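FERM, RhoGEF and pleckstrin domain protein 2 (Danio rerio, PDB 6D21) probably activates RAC1 as a guanine nucleotide exchange factor in semaphorin signalling and actin remodelling, this FERM domain probably helping to target it to membranes. Local coordinates at residues Leu20-Leu30 with Leu59-Lys67; Thr202-Leu213 with Phe216-Trp227. One frame throughout, in Å; residues are numbered along the deposited sequence.

Contact 1 (Leu20-Leu30 with Leu59-Lys67); sequences LESKADGQLLL and LDPSKLIVK
Gln27 meets Pro61 through its flat amide, OE1 lying 3.5 Å from Pro61 CB, an atom that Leu30 CD1 also touches. Of the carboxylates, that of Asp60 has Ser62 OG and Ser62 N reaching OD1 from the same side of its plane, an Asx turn that shapes the loop presenting the Pro61 carbonyl. That oxygen accepts from Gln27 N at 2.9 Å, in the carbonyl plane and on a lone pair, so Pro61 serves twice, ring to Leu30 and carbonyl to the helix. Gly26 N gives a weak bond to Lys63 O, and the straighter bond from Ile65 N to Ala24 O measures 3.1 Å (170° at the hydrogen). Water 1 donates to Ser22 O and Ala24 O and accepts from Val66 N. Glycine suits position 26 because a CB would run into Asp60 O and Pro61 CA. Ile65 holds CG1 anti to its carbonyl carbon (chi1 -61°) and continues extended, which carries CD1 near Asp25 O and to within 3.9 Å of Leu29 CB; Leu29 CD2 meets Leu59 CD2 at the same spacing. These apolar groups fill the buried side between helix and sheet. Asp25 suits the N-cap of helix 26-36, though its bond from Leu28 N is modelled doubtfully short. The loop before strand 76-81 thus clasps the start of the helix, as expected in the beta-grasp fold of a ubiquitin-like FERM N-terminal lobe.

Contact 2 (Thr202-Leu213 with Phe216-Trp227); sequences TKINLAVAHMGL and FQGHTKINTFNW
Gly212 lies over the face of Trp227, its CA 3.6 Å from the centroid of the six-membered ring and only 17° off the ring normal, a CH-pi contact between a hairpin turn and an indole. Met211 O lies over the same indole face, nearer the rim. In the ring plane, NE1 donates to His210 O at 2.9 Å; the indole N-H approaches from above the plane of that carbonyl, not on a lone pair. Trp227 N bonds to Met211 O in the carbonyl plane, so one residue holds two successive carbonyls of the type I turn from Ala209 to Gly212. Trp227 CG, anti to the carbonyl carbon (chi1 -60°), swings the indole back across this turn, where CH2 meets Val208 CG2 at 3.6 Å and CZ3 meets Leu213 CD1 at 3.9 Å. Glycine fits position 212 because a CB would strike Phe225 O and jam against the preceding carbonyl. With an alanine in place of Trp227, His210 O would probably lose its indole donor and a gap would open beneath Gly212, between Val208 and Leu213. Met211 CG crosses Thr224 CG2 at about a right angle, 3.9 Å away.

Farther along, Leu213 and Phe225 form an antiparallel hydrogen-bonded pair, and so do Asn205 and Phe216, with Asn205 N 2.6 Å from Phe216 O. A classic beta bulge, Ile222 and Asn223 opposite Val215, lies within edge strand 220-226. Trp227 also meets His277 edge-to-face, linking the sheet to helix 263-281. Successive hairpins from strands 203-209, 212-217 and 220-226, with a C-terminal helix against the sheet, are characteristic of the PH-like FERM C-terminal lobe.

Contacts 1 and 2 belong to different lobes of one FERM domain: the first to the ubiquitin-like N-terminal lobe, the second to the PH-like C-terminal lobe. They follow each other in series along the chain, with the helical central lobe lying between them in sequence. Their centres stand 32 Å apart and their nearest atoms about 15 Å, so neither touches the other. Both secure backbone carbonyls and use a glycine where a side chain would collide, yet they differ in kind. Contact 1 joins a loop to a helix start, whereas contact 2 runs through two consecutive hairpins that share strand 212-217, with Trp227 closing on the turn of the first. Each is internal packing of its own lobe.

Contact 1 (Leu20-Leu30 with Leu59-Lys67)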
loop_
_atom_site.group_PDB
_atom_site.type_symbol
_atom_site.label_atom_id
_atom_site.label_comp_id
_atom_site.label_asym_id
_atom_site.label_seq_id
_atom_site.Cartn_x
_atom_site.Cartn_y
_atom_site.Cartn_z
ATOM N N LEU A 20 -22.261 7.753 -11.321
ATOM C CA LEU A 20 -21.525 8.922 -11.781
ATOM C C LEU A 20 -21.865 9.202 -13.222
ATOM O O LEU A 20 -22.222 8.289 -13.960
ATOM C CB LEU A 20 -20.015 8.716 -11.655
ATOM C CG LEU A 20 -19.334 8.866 -10.303
ATOM C CD1 LEU A 20 -19.412 7.572 -9.531
ATOM C CD2 LEU A 20 -17.885 9.294 -10.491
ATOM N N GLU A 21 -21.749 10.454 -13.640
ATOM C CA GLU A 21 -21.969 10.767 -15.046
ATOM C C GLU A 21 -20.780 10.271 -15.863
ATOM O O GLU A 21 -19.690 10.084 -15.328
ATOM C CB GLU A 21 -22.181 12.266 -15.252
ATOM C CG GLU A 21 -21.034 13.128 -14.752
ATOM C CD GLU A 21 -21.033 14.513 -15.377
ATOM O OE1 GLU A 21 -21.804 14.737 -16.337
ATOM O OE2 GLU A 21 -20.260 15.375 -14.908
ATOM N N SER A 22 -21.003 10.059 -17.154
ATOM C CA SER A 22 -19.983 9.537 -18.056
ATOM C C SER A 22 -18.837 10.532 -18.297
ATOM O O SER A 22 -17.806 10.177 -18.866
ATOM C CB SER A 22 -20.626 9.147 -19.390
ATOM O OG SER A 22 -19.647 8.848 -20.368
ATOM N N LYS A 23 -19.025 11.777 -17.874
ATOM C CA LYS A 23 -17.998 12.799 -18.032
ATOM C C LYS A 23 -17.048 12.835 -16.835
ATOM O O LYS A 23 -16.152 13.679 -16.784
ATOM C CB LYS A 23 -18.636 14.183 -18.219
ATOM C CG LYS A 23 -19.187 14.481 -19.606
ATOM C CD LYS A 23 -19.468 15.968 -19.738
ATOM C CE LYS A 23 -20.555 16.288 -20.770
ATOM N NZ LYS A 23 -20.537 15.423 -21.985
ATOM N N ALA A 24 -17.240 11.930 -15.879
ATOM C CA ALA A 24 -16.530 12.008 -14.606
ATOM C C ALA A 24 -15.013 11.807 -14.699
ATOM O O ALA A 24 -14.523 10.888 -15.350
ATOM C CB ALA A 24 -17.115 10.997 -13.624
ATOM N N ASP A 25 -14.277 12.678 -14.024
ATOM C CA ASP A 25 -12.845 12.502 -13.836
ATOM C C ASP A 25 -12.600 11.412 -12.790
ATOM O O ASP A 25 -13.541 10.860 -12.221
ATOM C CB ASP A 25 -12.205 13.837 -13.429
ATOM C CG ASP A 25 -12.775 14.404 -12.127
ATOM O OD1 ASP A 25 -13.336 13.644 -11.313
ATOM O OD2 ASP A 25 -12.675 15.637 -11.933
ATOM N N GLY A 26 -11.342 11.097 -12.527
ATOM C CA GLY A 26 -11.047 10.174 -11.453
ATOM C C GLY A 26 -11.345 10.822 -10.109
ATOM O O GLY A 26 -11.720 10.143 -9.148
ATOM N N GLN A 27 -11.197 12.147 -10.051
ATOM C CA GLN A 27 -11.323 12.884 -8.793
ATOM C C GLN A 27 -12.748 12.822 -8.232
ATOM O O GLN A 27 -12.941 12.750 -7.023
ATOM C CB GLN A 27 -10.915 14.346 -8.985
ATOM C CG GLN A 27 -10.871 15.137 -7.667
ATOM C CD GLN A 27 -9.922 14.510 -6.649
ATOM O OE1 GLN A 27 -8.723 14.393 -6.896
ATOM N NE2 GLN A 27 -10.461 14.094 -5.508
ATOM N N LEU A 28 -13.733 12.853 -9.127
ATOM C CA LEU A 28 -15.141 12.772 -8.747
ATOM C C LEU A 28 -15.442 11.442 -8.047
ATOM O O LEU A 28 -16.100 11.420 -7.004
ATOM C CB LEU A 28 -16.042 12.956 -9.979
ATOM C CG LEU A 28 -17.554 13.098 -9.791
ATOM C CD1 LEU A 28 -17.905 14.205 -8.800
ATOM C CD2 LEU A 28 -18.205 13.342 -11.130
ATOM N N LEU A 29 -14.950 10.339 -8.608
ATOM C CA LEU A 29 -15.149 9.034 -7.991
ATOM C C LEU A 29 -14.456 8.952 -6.619
ATOM O O LEU A 29 -15.027 8.437 -5.659
ATOM C CB LEU A 29 -14.637 7.928 -8.910
ATOM C CG LEU A 29 -14.734 6.502 -8.364
ATOM C CD1 LEU A 29 -16.200 6.134 -8.089
ATOM C CD2 LEU A 29 -14.092 5.520 -9.338
ATOM N N LEU A 30 -13.216 9.440 -6.543
ATOM C CA LEU A 30 -12.479 9.497 -5.276
ATOM C C LEU A 30 -13.246 10.270 -4.222
ATOM O O LEU A 30 -13.370 9.820 -3.074
ATOM C CB LEU A 30 -11.101 10.141 -5.465
ATOM C CG LEU A 30 -9.913 9.320 -5.982
ATOM C CD1 LEU A 30 -8.885 10.243 -6.616
ATOM C CD2 LEU A 30 -9.265 8.526 -4.863
ATOM N N LEU A 59 -5.809 4.754 -10.356
ATOM C CA LEU A 59 -6.685 5.691 -11.044
ATOM C C LEU A 59 -6.080 7.099 -10.991
ATOM O O LEU A 59 -5.765 7.623 -9.920
ATOM C CB LEU A 59 -8.080 5.679 -10.417
ATOM C CG LEU A 59 -9.190 6.498 -11.073
ATOM C CD1 LEU A 59 -9.574 5.952 -12.446
ATOM C CD2 LEU A 59 -10.404 6.540 -10.165
ATOM N N ASP A 60 -5.913 7.692 -12.159
ATOM C CA ASP A 60 -5.478 9.074 -12.291
ATOM C C ASP A 60 -6.667 10.011 -12.076
ATOM O O ASP A 60 -7.614 10.018 -12.872
ATOM C CB ASP A 60 -4.864 9.285 -13.681
ATOM C CG ASP A 60 -4.258 10.671 -13.873
ATOM O OD1 ASP A 60 -4.550 11.609 -13.093
ATOM O OD2 ASP A 60 -3.486 10.818 -14.845
ATOM N N PRO A 61 -6.605 10.837 -11.025
ATOM C CA PRO A 61 -7.750 11.693 -10.685
ATOM C C PRO A 61 -8.025 12.815 -11.691
ATOM O O PRO A 61 -9.111 13.396 -11.677
ATOM C CB PRO A 61 -7.370 12.272 -9.310
ATOM C CG PRO A 61 -5.913 12.018 -9.136
ATOM C CD PRO A 61 -5.515 10.898 -10.029
ATOM N N SER A 62 -7.076 13.109 -12.569
ATOM C CA SER A 62 -7.227 14.264 -13.459
ATOM C C SER A 62 -7.738 13.878 -14.841
ATOM O O SER A 62 -8.126 14.737 -15.643
ATOM C CB SER A 62 -5.897 15.009 -13.576
ATOM O OG SER A 62 -4.837 14.111 -13.854
ATOM N N LYS A 63 -7.745 12.579 -15.113
ATOM C CA LYS A 63 -8.235 12.055 -16.384
ATOM C C LYS A 63 -9.661 11.516 -16.250
ATOM O O LYS A 63 -10.098 11.127 -15.160
ATOM C CB LYS A 63 -7.320 10.941 -16.884
ATOM C CG LYS A 63 -5.932 11.385 -17.312
ATOM C CD LYS A 63 -5.223 10.229 -18.019
ATOM C CE LYS A 63 -3.792 10.572 -18.413
ATOM N NZ LYS A 63 -3.520 12.036 -18.373
ATOM N N LEU A 64 -10.372 11.485 -17.369
ATOM C CA LEU A 64 -11.680 10.862 -17.436
ATOM C C LEU A 64 -11.544 9.385 -17.132
ATOM O O LEU A 64 -10.594 8.741 -17.584
ATOM C CB LEU A 64 -12.306 11.043 -18.815
ATOM C CG LEU A 64 -12.584 12.479 -19.244
ATOM C CD1 LEU A 64 -13.294 12.471 -20.575
ATOM C CD2 LEU A 64 -13.412 13.184 -18.192
ATOM N N ILE A 65 -12.493 8.850 -16.377
ATOM C CA ILE A 65 -12.474 7.438 -16.050
ATOM C C ILE A 65 -12.587 6.605 -17.319
ATOM O O ILE A 65 -11.844 5.634 -17.478
ATOM C CB ILE A 65 -13.596 7.073 -15.092
ATOM C CG1 ILE A 65 -13.428 7.847 -13.785
ATOM C CG2 ILE A 65 -13.605 5.569 -14.838
ATOM C CD1 ILE A 65 -14.552 7.634 -12.812
ATOM N N VAL A 66 -13.481 7.004 -18.230
ATOM C CA VAL A 66 -13.712 6.240 -19.465
ATOM C C VAL A 66 -12.487 6.201 -20.381
ATOM O O VAL A 66 -12.393 5.355 -21.267
ATOM C CB VAL A 66 -14.924 6.787 -20.292
ATOM C CG1 VAL A 66 -16.249 6.385 -19.651
ATOM C CG2 VAL A 66 -14.840 8.303 -20.508
ATOM N N LYS A 67 -11.556 7.119 -20.170
ATOM C CA LYS A 67 -10.300 7.124 -20.909
ATOM C C LYS A 67 -9.222 6.247 -20.256
ATOM O O LYS A 67 -8.136 6.093 -20.805
ATOM C CB LYS A 67 -9.776 8.558 -21.045
ATOM C CG LYS A 67 -10.464 9.396 -22.118
ATOM C CD LYS A 67 -9.581 10.567 -22.560
ATOM C CE LYS A 67 -10.076 11.184 -23.867
ATOM N NZ LYS A 67 -9.142 12.221 -24.400
HETATM O O HOH W 1 -15.437 9.192 -17.393
#

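Contact 2 (Thr202-Leu213 with Phe216-Trp227)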
loop_
_atom_site.group_PDB
_atom_site.type_symbol
_atom_site.label_atom_id
_atom_site.label_comp_id
_atom_site.label_asym_id
_atom_site.label_seq_id
_atom_site.Cartn_x
_atom_site.Cartn_y
_atom_site.Cartn_z
ATOM N N THR A 202 22.819 -6.415 -12.366
ATOM C CA THR A 202 22.269 -7.021 -11.160
ATOM C C THR A 202 20.809 -6.631 -10.973
ATOM O O THR A 202 20.470 -5.448 -10.972
ATOM C CB THR A 202 23.077 -6.609 -9.905
ATOM O OG1 THR A 202 24.416 -7.122 -10.007
ATOM C CG2 THR A 202 22.419 -7.140 -8.628
ATOM N N LYS A 203 19.953 -7.638 -10.824
ATOM C CA LYS A 203 18.527 -7.433 -10.590
ATOM C C LYS A 203 18.301 -6.750 -9.254
ATOM O O LYS A 203 18.813 -7.191 -8.228
ATOM C CB LYS A 203 17.779 -8.766 -10.630
ATOM C CG LYS A 203 16.744 -8.877 -11.734
ATOM C CD LYS A 203 17.367 -8.648 -13.094
ATOM C CE LYS A 203 16.614 -9.408 -14.173
ATOM N NZ LYS A 203 17.428 -9.548 -15.411
ATOM N N ILE A 204 17.550 -5.660 -9.258
ATOM C CA ILE A 204 17.220 -4.996 -8.007
ATOM C C ILE A 204 15.779 -4.502 -8.025
ATOM O O ILE A 204 15.097 -4.588 -9.038
ATOM C CB ILE A 204 18.183 -3.817 -7.710
ATOM C CG1 ILE A 204 18.288 -2.886 -8.916
ATOM C CG2 ILE A 204 19.564 -4.326 -7.289
ATOM C CD1 ILE A 204 17.313 -1.736 -8.866
ATOM N N ASN A 205 15.315 -4.002 -6.890
ATOM C CA ASN A 205 13.996 -3.391 -6.822
ATOM C C ASN A 205 14.094 -1.962 -6.335
ATOM O O ASN A 205 14.815 -1.683 -5.371
ATOM C CB ASN A 205 13.068 -4.193 -5.908
ATOM C CG ASN A 205 12.813 -5.590 -6.434
ATOM O OD1 ASN A 205 12.077 -5.768 -7.410
ATOM N ND2 ASN A 205 13.438 -6.587 -5.807
ATOM N N LEU A 206 13.385 -1.065 -7.021
ATOM C CA LEU A 206 13.291 0.335 -6.613
ATOM C C LEU A 206 11.988 0.553 -5.869
ATOM O O LEU A 206 10.981 -0.109 -6.135
ATOM C CB LEU A 206 13.374 1.290 -7.820
ATOM C CG LEU A 206 14.674 1.253 -8.632
ATOM C CD1 LEU A 206 14.654 2.270 -9.780
ATOM C CD2 LEU A 206 15.864 1.497 -7.706
ATOM N N ALA A 207 12.011 1.490 -4.932
ATOM C CA ALA A 207 10.809 1.846 -4.218
ATOM C C ALA A 207 10.918 3.286 -3.752
ATOM O O ALA A 207 12.022 3.843 -3.639
ATOM C CB ALA A 207 10.577 0.897 -3.028
ATOM N N VAL A 208 9.773 3.887 -3.472
ATOM C CA VAL A 208 9.753 5.257 -2.984
ATOM C C VAL A 208 8.894 5.284 -1.731
ATOM O O VAL A 208 7.911 4.540 -1.623
ATOM C CB VAL A 208 9.240 6.253 -4.066
ATOM C CG1 VAL A 208 7.797 5.912 -4.503
ATOM C CG2 VAL A 208 9.373 7.705 -3.573
ATOM N N ALA A 209 9.288 6.118 -0.774
ATOM C CA ALA A 209 8.606 6.206 0.509
ATOM C C ALA A 209 8.747 7.609 1.074
ATOM O O ALA A 209 9.343 8.475 0.431
ATOM C CB ALA A 209 9.164 5.181 1.465
ATOM N N HIS A 210 8.214 7.831 2.278
ATOM C CA HIS A 210 8.113 9.182 2.840
ATOM C C HIS A 210 9.451 9.913 2.912
ATOM O O HIS A 210 9.484 11.140 2.829
ATOM C CB HIS A 210 7.482 9.148 4.243
ATOM C CG HIS A 210 8.212 8.278 5.214
ATOM N ND1 HIS A 210 9.279 8.726 5.966
ATOM C CD2 HIS A 210 8.026 6.982 5.558
ATOM C CE1 HIS A 210 9.721 7.741 6.729
ATOM N NE2 HIS A 210 8.980 6.671 6.496
ATOM N N MET A 211 10.545 9.164 3.045
ATOM C CA MET A 211 11.866 9.776 3.230
ATOM C C MET A 211 12.629 9.944 1.916
ATOM O O MET A 211 13.603 10.700 1.844
ATOM C CB MET A 211 12.710 8.937 4.195
ATOM C CG MET A 211 13.409 7.723 3.554
ATOM S SD MET A 211 12.359 6.390 2.907
ATOM C CE MET A 211 11.687 5.669 4.409
ATOM N N GLY A 212 12.222 9.210 0.885
ATOM C CA GLY A 212 12.941 9.260 -0.375
ATOM C C GLY A 212 12.960 7.934 -1.104
ATOM O O GLY A 212 12.016 7.152 -0.989
ATOM N N LEU A 213 14.022 7.667 -1.863
ATOM C CA LEU A 213 14.040 6.439 -2.668
ATOM C C LEU A 213 14.779 5.308 -1.957
ATOM O O LEU A 213 15.692 5.540 -1.162
ATOM C CB LEU A 213 14.658 6.690 -4.044
ATOM C CG LEU A 213 13.678 7.125 -5.140
ATOM C CD1 LEU A 213 13.117 8.524 -4.893
ATOM C CD2 LEU A 213 14.330 7.065 -6.491
ATOM N N PHE A 216 16.457 -2.114 -3.335
ATOM C CA PHE A 216 16.473 -3.449 -2.761
ATOM C C PHE A 216 17.135 -4.438 -3.683
ATOM O O PHE A 216 16.980 -4.362 -4.897
ATOM C CB PHE A 216 15.060 -3.928 -2.464
ATOM C CG PHE A 216 14.424 -3.266 -1.286
ATOM C CD1 PHE A 216 13.792 -2.037 -1.422
ATOM C CD2 PHE A 216 14.418 -3.890 -0.047
ATOM C CE1 PHE A 216 13.181 -1.437 -0.340
ATOM C CE2 PHE A 216 13.810 -3.300 1.040
ATOM C CZ PHE A 216 13.190 -2.067 0.901
ATOM N N GLN A 217 17.871 -5.373 -3.095
ATOM C CA GLN A 217 18.330 -6.555 -3.812
ATOM C C GLN A 217 17.639 -7.728 -3.162
ATOM O O GLN A 217 17.927 -8.055 -2.012
ATOM C CB GLN A 217 19.848 -6.703 -3.750
ATOM C CG GLN A 217 20.411 -7.757 -4.683
ATOM C CD GLN A 217 21.933 -7.800 -4.673
ATOM O OE1 GLN A 217 22.586 -7.053 -3.937
ATOM N NE2 GLN A 217 22.503 -8.672 -5.496
ATOM N N GLY A 218 16.708 -8.348 -3.882
ATOM C CA GLY A 218 15.825 -9.312 -3.264
ATOM C C GLY A 218 14.959 -8.563 -2.269
ATOM O O GLY A 218 14.341 -7.565 -2.636
ATOM N N HIS A 219 14.925 -9.024 -1.017
ATOM C CA HIS A 219 14.130 -8.369 0.026
ATOM C C HIS A 219 15.001 -7.646 1.042
ATOM O O HIS A 219 14.518 -7.197 2.086
ATOM C CB HIS A 219 13.237 -9.380 0.740
ATOM C CG HIS A 219 12.014 -9.758 -0.036
ATOM N ND1 HIS A 219 10.750 -9.339 0.319
ATOM C CD2 HIS A 219 11.860 -10.511 -1.150
ATOM C CE1 HIS A 219 9.869 -9.825 -0.537
ATOM N NE2 HIS A 219 10.517 -10.536 -1.440
ATOM N N THR A 220 16.289 -7.535 0.738
ATOM C CA THR A 220 17.203 -6.822 1.612
ATOM C C THR A 220 17.517 -5.448 1.012
ATOM O O THR A 220 17.882 -5.320 -0.156
ATOM C CB THR A 220 18.503 -7.619 1.860
ATOM O OG1 THR A 220 19.127 -7.925 0.613
ATOM C CG2 THR A 220 18.195 -8.926 2.581
ATOM N N LYS A 221 17.344 -4.421 1.829
ATOM C CA LYS A 221 17.518 -3.053 1.390
ATOM C C LYS A 221 18.991 -2.711 1.329
ATOM O O LYS A 221 19.678 -2.758 2.343
ATOM C CB LYS A 221 16.786 -2.105 2.336
ATOM C CG LYS A 221 16.748 -0.662 1.875
ATOM C CD LYS A 221 16.309 0.258 3.013
ATOM C CE LYS A 221 14.972 -0.168 3.604
ATOM N NZ LYS A 221 14.474 0.833 4.609
ATOM N N ILE A 222 19.470 -2.369 0.137
ATOM C CA ILE A 222 20.877 -2.024 -0.066
ATOM C C ILE A 222 21.174 -0.538 0.153
ATOM O O ILE A 222 22.307 -0.175 0.463
ATOM C CB ILE A 222 21.346 -2.402 -1.488
ATOM C CG1 ILE A 222 20.823 -3.783 -1.864
ATOM C CG2 ILE A 222 22.860 -2.389 -1.575
ATOM C CD1 ILE A 222 21.374 -4.879 -0.982
ATOM N N ASN A 223 20.169 0.321 0.002
ATOM C CA ASN A 223 20.426 1.759 0.063
ATOM C C ASN A 223 19.190 2.631 0.185
ATOM O O ASN A 223 18.119 2.252 -0.263
ATOM C CB ASN A 223 21.210 2.193 -1.174
ATOM C CG ASN A 223 22.421 3.024 -0.824
ATOM O OD1 ASN A 223 22.350 3.931 0.011
ATOM N ND2 ASN A 223 23.546 2.710 -1.449
ATOM N N THR A 224 19.368 3.804 0.788
ATOM C CA THR A 224 18.317 4.805 0.916
ATOM C C THR A 224 18.832 6.194 0.548
ATOM O O THR A 224 19.793 6.690 1.147
ATOM C CB THR A 224 17.749 4.854 2.349
ATOM O OG1 THR A 224 17.091 3.611 2.653
ATOM C CG2 THR A 224 16.752 6.002 2.486
ATOM N N PHE A 225 18.189 6.819 -0.437
ATOM C CA PHE A 225 18.532 8.185 -0.836
ATOM C C PHE A 225 17.458 9.146 -0.367
ATOM O O PHE A 225 16.357 9.191 -0.928
ATOM C CB PHE A 225 18.707 8.275 -2.353
ATOM C CG PHE A 225 19.646 7.239 -2.903
ATOM C CD1 PHE A 225 21.002 7.307 -2.635
ATOM C CD2 PHE A 225 19.167 6.180 -3.665
ATOM C CE1 PHE A 225 21.880 6.345 -3.131
ATOM C CE2 PHE A 225 20.037 5.213 -4.162
ATOM C CZ PHE A 225 21.394 5.297 -3.891
ATOM N N ASN A 226 17.774 9.898 0.681
ATOM C CA ASN A 226 16.843 10.863 1.236
ATOM C C ASN A 226 16.569 11.954 0.234
ATOM O O ASN A 226 17.399 12.213 -0.639
ATOM C CB ASN A 226 17.389 11.468 2.525
ATOM C CG ASN A 226 17.648 10.431 3.586
ATOM O OD1 ASN A 226 16.739 9.713 4.004
ATOM N ND2 ASN A 226 18.901 10.325 4.015
ATOM N N TRP A 227 15.411 12.595 0.360
ATOM C CA TRP A 227 15.069 13.700 -0.529
ATOM C C TRP A 227 16.154 14.763 -0.545
ATOM O O TRP A 227 16.458 15.324 -1.598
ATOM C CB TRP A 227 13.749 14.348 -0.125
ATOM C CG TRP A 227 12.572 13.446 -0.138
ATOM C CD1 TRP A 227 11.770 13.146 0.921
ATOM C CD2 TRP A 227 12.051 12.716 -1.260
ATOM N NE1 TRP A 227 10.772 12.285 0.531
ATOM C CE2 TRP A 227 10.924 12.003 -0.801
ATOM C CE3 TRP A 227 12.423 12.601 -2.601
ATOM C CZ2 TRP A 227 10.162 11.188 -1.639
ATOM C CZ3 TRP A 227 11.664 11.783 -3.434
ATOM C CH2 TRP A 227 10.550 11.092 -2.952
#